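Long-range contact in putative polyphosphate kinase 2 family protein (Arthrobacter aurescens, PDB 3RHF), which probably acts as a polyphosphate kinase, transferring phosphate between polyphosphate and nucleotides: residues 188-200 with 210-222. Numbering follows the deposited sequence.
Sequences ISKDEQKKRLIAR and YSRGDLAERAYWD. With PO4 (phosphate ion), chain H.
R218 pushes its guanidinium into a hole lined by K190, Q193, K194 and L197. Its NH2 holds two acceptors, both in the guanidinium plane: the backbone oxygen K190 O at 2.9 Å, nearly straight at 167°, and Q193 OE1 at 3.1 Å, which it meets from above the amide plane. K190 CE lies over one face and K194 CB over the opposite one, so the group is sandwiched by aliphatic parts of two lysines. Next to it, W221 presents a ring face to K190, whose CB sits 3.8 Å from the centroid of the five-membered ring in a CH-pi contact. With CG anti to the backbone N (chi1 -176°), the indole runs alongside K190 in the opposite direction and brings its CZ2 edge within 3.3 Å of I188 O; Q193 CG packs against its CZ3. A serine in place of W221 would probably leave the K190 chain without its flat support and open a gap beside I188 and Q193. Further along, L197 CD2 packs on D214 CB at 3.8 Å. R200 NE donates to O1 of a phosphate, probably from the crystallisation liquor, at 2.8 Å, while its NH1 has a weak bond to a water that also joins S211 N and D214 OD2. In a second shell, S189 caps helix 190-202 by accepting from E192 N, and S289 of the second subunit takes a hydrogen bond from R218 NH1. Segments 190-200 and 212-218, nearly antiparallel (158°), form a helical hairpin projecting beyond the parallel sheet, consistent with the lid of P-loop kinases; the phosphate, also bound by K209, lies near its connecting end.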
ATOM      1  N   ILE A 188      13.020  16.991  13.163  1.00 31.22           N
ATOM      2  CA  ILE A 188      12.915  16.844  14.610  1.00 31.77           C
ATOM      3  C   ILE A 188      14.176  17.379  15.230  1.00 32.76           C
ATOM      4  O   ILE A 188      15.232  17.432  14.575  1.00 32.91           O
ATOM      5  CB  ILE A 188      12.652  15.398  15.062  1.00 31.27           C
ATOM      6  CG1 ILE A 188      13.800  14.454  14.635  1.00 31.24           C
ATOM      7  CG2 ILE A 188      11.265  14.948  14.529  1.00 28.89           C
ATOM      8  CD1 ILE A 188      13.619  12.997  15.062  1.00 30.23           C
ATOM      9  N   SER A 189      14.048  17.806  16.480  1.00 33.34           N
ATOM     10  CA  SER A 189      15.186  18.293  17.259  1.00 34.65           C
ATOM     11  C   SER A 189      16.081  17.138  17.678  1.00 34.66           C
ATOM     12  O   SER A 189      15.618  15.999  17.812  1.00 33.26           O
ATOM     13  CB  SER A 189      14.705  19.031  18.494  1.00 35.21           C
ATOM     14  OG  SER A 189      14.149  18.125  19.409  1.00 35.49           O
ATOM     15  N   LYS A 190      17.376  17.419  17.859  1.00 36.78           N
ATOM     16  CA  LYS A 190      18.324  16.397  18.395  1.00 37.44           C
ATOM     17  C   LYS A 190      17.817  15.748  19.696  1.00 36.72           C
ATOM     18  O   LYS A 190      17.988  14.552  19.890  1.00 35.98           O
ATOM     19  CB  LYS A 190      19.745  16.954  18.581  1.00 39.21           C
ATOM     20  CG  LYS A 190      20.860  15.859  18.705  1.00 39.48           C
ATOM     21  CD  LYS A 190      22.186  16.440  19.205  1.00 41.87           C
ATOM     22  CE  LYS A 190      23.355  15.412  19.157  1.00 43.11           C
ATOM     23  NZ  LYS A 190      24.741  15.956  19.476  1.00 41.12           N
ATOM     24  N   ASP A 191      17.120  16.488  20.546  1.00 37.18           N
ATOM     25  CA  ASP A 191      16.568  15.858  21.757  1.00 38.13           C
ATOM     26  C   ASP A 191      15.379  14.943  21.537  1.00 36.88           C
ATOM     27  O   ASP A 191      15.268  13.900  22.190  1.00 36.74           O
ATOM     28  CB  ASP A 191      16.169  16.918  22.775  1.00 40.29           C
ATOM     29  CG  ASP A 191      17.355  17.535  23.455  1.00 44.11           C
ATOM     30  OD1 ASP A 191      18.452  16.865  23.460  1.00 45.30           O
ATOM     31  OD2 ASP A 191      17.155  18.684  23.956  1.00 48.98           O
ATOM     32  N   GLU A 192      14.475  15.357  20.649  1.00 35.98           N
ATOM     33  CA  GLU A 192      13.371  14.492  20.208  1.00 35.04           C
ATOM     34  C   GLU A 192      13.873  13.133  19.703  1.00 33.56           C
ATOM     35  O   GLU A 192      13.268  12.107  20.018  1.00 32.38           O
ATOM     36  CB  GLU A 192      12.523  15.170  19.125  1.00 34.78           C
ATOM     37  CG  GLU A 192      11.184  14.484  18.845  1.00 36.05           C
ATOM     38  CD  GLU A 192      10.252  14.391  20.055  1.00 37.67           C
ATOM     39  OE1 GLU A 192      10.257  15.291  20.917  1.00 40.61           O
ATOM     40  OE2 GLU A 192       9.504  13.400  20.140  1.00 37.20           O
ATOM     41  N   GLN A 193      14.964  13.120  18.937  1.00 32.63           N
ATOM     42  CA  GLN A 193      15.508  11.848  18.486  1.00 32.07           C
ATOM     43  C   GLN A 193      15.909  10.976  19.690  1.00 32.56           C
ATOM     44  O   GLN A 193      15.609   9.774  19.744  1.00 32.29           O
ATOM     45  CB  GLN A 193      16.724  12.065  17.617  1.00 31.91           C
ATOM     46  CG  GLN A 193      16.862  11.100  16.552  1.00 32.53           C
ATOM     47  CD  GLN A 193      18.222  10.462  16.448  1.00 37.49           C
ATOM     48  OE1 GLN A 193      18.893  10.285  17.447  1.00 40.77           O
ATOM     49  NE2 GLN A 193      18.589  10.011  15.219  1.00 40.60           N
ATOM     50  N   LYS A 194      16.596  11.600  20.641  1.00 33.77           N
ATOM     51  CA  LYS A 194      17.013  10.931  21.870  1.00 35.01           C
ATOM     52  C   LYS A 194      15.799  10.377  22.607  1.00 33.85           C
ATOM     53  O   LYS A 194      15.781   9.216  22.988  1.00 32.95           O
ATOM     54  CB  LYS A 194      17.850  11.869  22.757  1.00 35.97           C
ATOM     55  CG  LYS A 194      18.077  11.352  24.160  1.00 39.75           C
ATOM     56  CD  LYS A 194      19.435  11.772  24.791  1.00 43.83           C
ATOM     57  CE  LYS A 194      19.573  13.262  25.093  1.00 46.77           C
ATOM     58  NZ  LYS A 194      20.877  13.528  25.838  1.00 48.35           N
ATOM     59  N   LYS A 195      14.778  11.205  22.766  1.00 34.02           N
ATOM     60  CA  LYS A 195      13.535  10.776  23.401  1.00 34.77           C
ATOM     61  C   LYS A 195      12.940   9.568  22.665  1.00 33.25           C
ATOM     62  O   LYS A 195      12.438   8.635  23.273  1.00 33.64           O
ATOM     63  CB  LYS A 195      12.558  11.948  23.407  1.00 36.14           C
ATOM     64  CG  LYS A 195      11.388  11.835  24.399  1.00 41.87           C
ATOM     65  CD  LYS A 195      10.268  12.895  24.144  1.00 48.26           C
ATOM     66  CE  LYS A 195       8.827  12.465  24.610  1.00 51.08           C
ATOM     67  NZ  LYS A 195       7.755  13.383  24.009  1.00 52.16           N
ATOM     68  N   ARG A 196      13.023   9.574  21.341  1.00 32.10           N
ATOM     69  CA  ARG A 196      12.466   8.490  20.567  1.00 31.68           C
ATOM     70  C   ARG A 196      13.291   7.197  20.658  1.00 31.43           C
ATOM     71  O   ARG A 196      12.699   6.121  20.769  1.00 30.41           O
ATOM     72  CB  ARG A 196      12.160   8.920  19.115  1.00 30.63           C
ATOM     73  CG  ARG A 196      11.000   9.887  19.085  1.00 30.55           C
ATOM     74  CD  ARG A 196      10.696  10.457  17.729  1.00 29.42           C
ATOM     75  NE  ARG A 196       9.725  11.555  17.814  1.00 30.62           N
ATOM     76  CZ  ARG A 196       9.117  12.110  16.765  1.00 29.19           C
ATOM     77  NH1 ARG A 196       9.340  11.671  15.534  1.00 32.25           N
ATOM     78  NH2 ARG A 196       8.330  13.130  16.924  1.00 27.38           N
ATOM     79  N   LEU A 197      14.620   7.281  20.614  1.00 31.93           N
ATOM     80  CA  LEU A 197      15.432   6.061  20.726  1.00 32.62           C
ATOM     81  C   LEU A 197      15.262   5.456  22.109  1.00 33.57           C
ATOM     82  O   LEU A 197      15.175   4.225  22.260  1.00 34.21           O
ATOM     83  CB  LEU A 197      16.897   6.325  20.455  1.00 32.69           C
ATOM     84  CG  LEU A 197      17.276   6.676  19.027  1.00 31.84           C
ATOM     85  CD1 LEU A 197      18.690   7.195  19.029  1.00 31.33           C
ATOM     86  CD2 LEU A 197      17.136   5.475  18.098  1.00 30.77           C
ATOM     87  N   ILE A 198      15.177   6.312  23.120  1.00 34.18           N
ATOM     88  CA  ILE A 198      14.942   5.825  24.471  1.00 35.42           C
ATOM     89  C   ILE A 198      13.617   5.096  24.558  1.00 34.93           C
ATOM     90  O   ILE A 198      13.529   4.034  25.160  1.00 33.89           O
ATOM     91  CB  ILE A 198      14.956   6.959  25.503  1.00 36.01           C
ATOM     92  CG1 ILE A 198      16.383   7.364  25.839  1.00 37.47           C
ATOM     93  CG2 ILE A 198      14.265   6.509  26.799  1.00 37.47           C
ATOM     94  CD1 ILE A 198      16.456   8.734  26.628  1.00 39.46           C
ATOM     95  N   ALA A 199      12.578   5.682  23.956  1.00 35.14           N
ATOM     96  CA  ALA A 199      11.258   5.015  23.911  1.00 35.50           C
ATOM     97  C   ALA A 199      11.323   3.646  23.204  1.00 36.12           C
ATOM     98  O   ALA A 199      10.677   2.689  23.633  1.00 37.03           O
ATOM     99  CB  ALA A 199      10.188   5.916  23.331  1.00 34.37           C
ATOM    100  N   ARG A 200      12.161   3.487  22.196  1.00 34.74           N
ATOM    101  CA  ARG A 200      12.274   2.140  21.624  1.00 35.32           C
ATOM    102  C   ARG A 200      12.865   1.140  22.605  1.00 36.87           C
ATOM    103  O   ARG A 200      12.417  -0.024  22.690  1.00 37.76           O
ATOM    104  CB  ARG A 200      13.106   2.150  20.371  1.00 34.47           C
ATOM    105  CG  ARG A 200      12.506   3.036  19.342  1.00 35.30           C
ATOM    106  CD  ARG A 200      13.109   2.794  18.019  1.00 36.65           C
ATOM    107  NE  ARG A 200      12.409   3.492  16.957  1.00 36.74           N
ATOM    108  CZ  ARG A 200      12.956   3.692  15.769  1.00 39.35           C
ATOM    109  NH1 ARG A 200      14.199   3.274  15.551  1.00 39.16           N
ATOM    110  NH2 ARG A 200      12.284   4.319  14.807  1.00 41.13           N
ATOM    111  N   TYR A 210      15.288  -1.195  17.218  1.00 39.03           N
ATOM    112  CA  TYR A 210      16.377  -0.335  17.675  1.00 39.14           C
ATOM    113  C   TYR A 210      17.648  -0.656  16.882  1.00 40.79           C
ATOM    114  O   TYR A 210      17.971  -1.813  16.665  1.00 40.90           O
ATOM    115  CB  TYR A 210      16.629  -0.446  19.177  1.00 38.77           C
ATOM    116  CG  TYR A 210      17.845   0.350  19.585  1.00 38.77           C
ATOM    117  CD1 TYR A 210      17.742   1.676  19.939  1.00 35.72           C
ATOM    118  CD2 TYR A 210      19.106  -0.215  19.535  1.00 38.90           C
ATOM    119  CE1 TYR A 210      18.850   2.418  20.249  1.00 35.56           C
ATOM    120  CE2 TYR A 210      20.205   0.504  19.852  1.00 39.76           C
ATOM    121  CZ  TYR A 210      20.092   1.826  20.217  1.00 38.91           C
ATOM    122  OH  TYR A 210      21.252   2.528  20.575  1.00 41.49           O
ATOM    123  N   SER A 211      18.346   0.373  16.430  1.00 41.87           N
ATOM    124  CA  SER A 211      19.582   0.166  15.692  1.00 44.16           C
ATOM    125  C   SER A 211      20.710   0.986  16.302  1.00 44.62           C
ATOM    126  O   SER A 211      20.583   2.205  16.461  1.00 43.91           O
ATOM    127  CB  SER A 211      19.404   0.572  14.242  1.00 45.00           C
ATOM    128  OG  SER A 211      20.598   0.294  13.535  1.00 47.68           O
ATOM    129  N   ARG A 212      21.801   0.314  16.660  1.00 46.48           N
ATOM    130  CA  ARG A 212      22.970   1.006  17.162  1.00 47.72           C
ATOM    131  C   ARG A 212      23.403   2.089  16.175  1.00 48.63           C
ATOM    132  O   ARG A 212      23.864   3.154  16.592  1.00 48.18           O
ATOM    133  CB  ARG A 212      24.126   0.031  17.376  1.00 50.25           C
ATOM    134  CG  ARG A 212      25.534   0.695  17.484  1.00 51.93           C
ATOM    135  CD  ARG A 212      25.714   1.546  18.752  1.00 52.15           C
ATOM    136  NE  ARG A 212      25.662   0.734  19.966  1.00 54.42           N
ATOM    137  CZ  ARG A 212      26.645  -0.055  20.405  1.00 58.65           C
ATOM    138  NH1 ARG A 212      27.795  -0.135  19.746  1.00 60.34           N
ATOM    139  NH2 ARG A 212      26.478  -0.770  21.519  1.00 59.90           N
ATOM    140  N   GLY A 213      23.272   1.801  14.875  1.00 49.82           N
ATOM    141  CA  GLY A 213      23.566   2.763  13.831  1.00 51.30           C
ATOM    142  C   GLY A 213      22.941   4.143  14.014  1.00 51.11           C
ATOM    143  O   GLY A 213      23.523   5.152  13.578  1.00 52.41           O
ATOM    144  N   ASP A 214      21.769   4.212  14.643  1.00 49.63           N
ATOM    145  CA  ASP A 214      21.142   5.504  14.910  1.00 49.61           C
ATOM    146  C   ASP A 214      21.852   6.267  16.018  1.00 49.39           C
ATOM    147  O   ASP A 214      21.864   7.492  16.026  1.00 50.20           O
ATOM    148  CB  ASP A 214      19.650   5.341  15.275  1.00 49.11           C
ATOM    149  CG  ASP A 214      18.785   4.905  14.092  1.00 48.95           C
ATOM    150  OD1 ASP A 214      19.079   5.284  12.946  1.00 50.53           O
ATOM    151  OD2 ASP A 214      17.808   4.181  14.319  1.00 47.54           O
ATOM    152  N   LEU A 215      22.421   5.550  16.967  1.00 49.43           N
ATOM    153  CA  LEU A 215      23.176   6.188  18.029  1.00 49.85           C
ATOM    154  C   LEU A 215      24.519   6.706  17.446  1.00 51.98           C
ATOM    155  O   LEU A 215      24.871   7.874  17.638  1.00 51.54           O
ATOM    156  CB  LEU A 215      23.381   5.211  19.201  1.00 49.84           C
ATOM    157  CG  LEU A 215      24.227   5.661  20.393  1.00 49.33           C
ATOM    158  CD1 LEU A 215      23.708   6.988  20.931  1.00 48.01           C
ATOM    159  CD2 LEU A 215      24.240   4.611  21.473  1.00 47.23           C
ATOM    160  N   ALA A 216      25.233   5.833  16.717  1.00 53.96           N
ATOM    161  CA  ALA A 216      26.429   6.218  15.958  1.00 56.19           C
ATOM    162  C   ALA A 216      26.257   7.601  15.342  1.00 56.29           C
ATOM    163  O   ALA A 216      27.022   8.507  15.621  1.00 57.73           O
ATOM    164  CB  ALA A 216      26.738   5.184  14.852  1.00 57.93           C
ATOM    165  N   GLU A 217      25.220   7.781  14.543  1.00 56.19           N
ATOM    166  CA  GLU A 217      25.105   8.979  13.723  1.00 57.07           C
ATOM    167  C   GLU A 217      24.686  10.232  14.490  1.00 54.95           C
ATOM    168  O   GLU A 217      24.795  11.318  13.939  1.00 56.32           O
ATOM    169  CB  GLU A 217      24.168   8.740  12.528  1.00 58.37           C
ATOM    170  CG  GLU A 217      24.540   7.520  11.642  1.00 62.44           C
ATOM    171  CD  GLU A 217      25.364   7.841  10.376  1.00 68.08           C
ATOM    172  OE1 GLU A 217      26.099   8.856  10.330  1.00 70.19           O
ATOM    173  OE2 GLU A 217      25.268   7.045   9.416  1.00 70.78           O
ATOM    174  N   ARG A 218      24.232  10.110  15.742  1.00 52.27           N
ATOM    175  CA  ARG A 218      23.970  11.309  16.561  1.00 50.50           C
ATOM    176  C   ARG A 218      25.243  12.142  16.690  1.00 50.83           C
ATOM    177  O   ARG A 218      25.201  13.368  16.742  1.00 50.66           O
ATOM    178  CB  ARG A 218      23.476  10.967  17.975  1.00 49.20           C
ATOM    179  CG  ARG A 218      22.066  10.455  18.070  1.00 46.73           C
ATOM    180  CD  ARG A 218      21.645  10.126  19.515  1.00 45.16           C
ATOM    181  NE  ARG A 218      21.691  11.283  20.426  1.00 45.25           N
ATOM    182  CZ  ARG A 218      20.849  12.321  20.394  1.00 44.12           C
ATOM    183  NH1 ARG A 218      20.981  13.307  21.270  1.00 44.01           N
ATOM    184  NH2 ARG A 218      19.863  12.388  19.502  1.00 43.04           N
ATOM    185  N   ALA A 219      26.378  11.457  16.752  1.00 51.05           N
ATOM    186  CA  ALA A 219      27.665  12.115  16.801  1.00 50.93           C
ATOM    187  C   ALA A 219      27.812  13.059  15.592  1.00 50.55           C
ATOM    188  O   ALA A 219      28.469  14.086  15.689  1.00 50.60           O
ATOM    189  CB  ALA A 219      28.782  11.071  16.849  1.00 51.26           C
ATOM    190  N   TYR A 220      27.149  12.744  14.477  1.00 49.20           N
ATOM    191  CA  TYR A 220      27.239  13.572  13.297  1.00 48.67           C
ATOM    192  C   TYR A 220      26.045  14.488  13.074  1.00 46.85           C
ATOM    193  O   TYR A 220      25.906  15.089  12.006  1.00 46.44           O
ATOM    194  CB  TYR A 220      27.493  12.695  12.079  1.00 49.18           C
ATOM    195  CG  TYR A 220      28.813  11.954  12.138  1.00 52.37           C
ATOM    196  CD1 TYR A 220      29.985  12.525  11.658  1.00 56.46           C
ATOM    197  CD2 TYR A 220      28.885  10.682  12.684  1.00 55.27           C
ATOM    198  CE1 TYR A 220      31.211  11.822  11.726  1.00 58.99           C
ATOM    199  CE2 TYR A 220      30.089   9.980  12.761  1.00 57.32           C
ATOM    200  CZ  TYR A 220      31.242  10.552  12.286  1.00 58.65           C
ATOM    201  OH  TYR A 220      32.408   9.846  12.376  1.00 59.56           O
ATOM    202  N   TRP A 221      25.243  14.689  14.103  1.00 45.37           N
ATOM    203  CA  TRP A 221      23.990  15.410  13.939  1.00 44.59           C
ATOM    204  C   TRP A 221      24.090  16.802  13.291  1.00 45.18           C
ATOM    205  O   TRP A 221      23.248  17.162  12.465  1.00 44.79           O
ATOM    206  CB  TRP A 221      23.223  15.514  15.271  1.00 44.18           C
ATOM    207  CG  TRP A 221      21.868  16.175  15.118  1.00 41.09           C
ATOM    208  CD1 TRP A 221      21.624  17.501  15.046  1.00 40.12           C
ATOM    209  CD2 TRP A 221      20.600  15.532  14.991  1.00 36.10           C
ATOM    210  NE1 TRP A 221      20.283  17.739  14.915  1.00 37.76           N
ATOM    211  CE2 TRP A 221      19.633  16.545  14.867  1.00 35.24           C
ATOM    212  CE3 TRP A 221      20.190  14.198  14.978  1.00 35.99           C
ATOM    213  CZ2 TRP A 221      18.283  16.283  14.749  1.00 35.72           C
ATOM    214  CZ3 TRP A 221      18.853  13.923  14.842  1.00 34.91           C
ATOM    215  CH2 TRP A 221      17.905  14.967  14.719  1.00 35.38           C
ATOM    216  N   ASP A 222      25.069  17.608  13.679  1.00 45.97           N
ATOM    217  CA  ASP A 222      25.086  18.979  13.181  1.00 46.30           C
ATOM    218  C   ASP A 222      25.599  19.001  11.750  1.00 45.13           C
ATOM    219  O   ASP A 222      25.232  19.900  11.013  1.00 45.02           O
ATOM    220  CB  ASP A 222      25.909  19.914  14.086  1.00 47.61           C
ATOM    221  CG  ASP A 222      25.276  20.103  15.485  1.00 50.61           C
ATOM    222  OD1 ASP A 222      24.062  20.467  15.592  1.00 50.45           O
ATOM    223  OD2 ASP A 222      26.014  19.892  16.475  1.00 52.75           O
TER
HETATM  224  P   PO4 H 287       8.352   4.127  16.394  1.00 59.50           P
HETATM  225  O1  PO4 H 287       9.619   3.839  17.207  1.00 58.30           O
HETATM  226  O2  PO4 H 287       7.473   2.895  16.484  1.00 56.78           O
HETATM  227  O3  PO4 H 287       7.492   5.227  16.995  1.00 59.56           O
HETATM  228  O4  PO4 H 287       8.755   4.541  14.977  1.00 57.01           O
HETATM  229  O   HOH W   1      16.777   2.791  16.315  1.00 37.64           O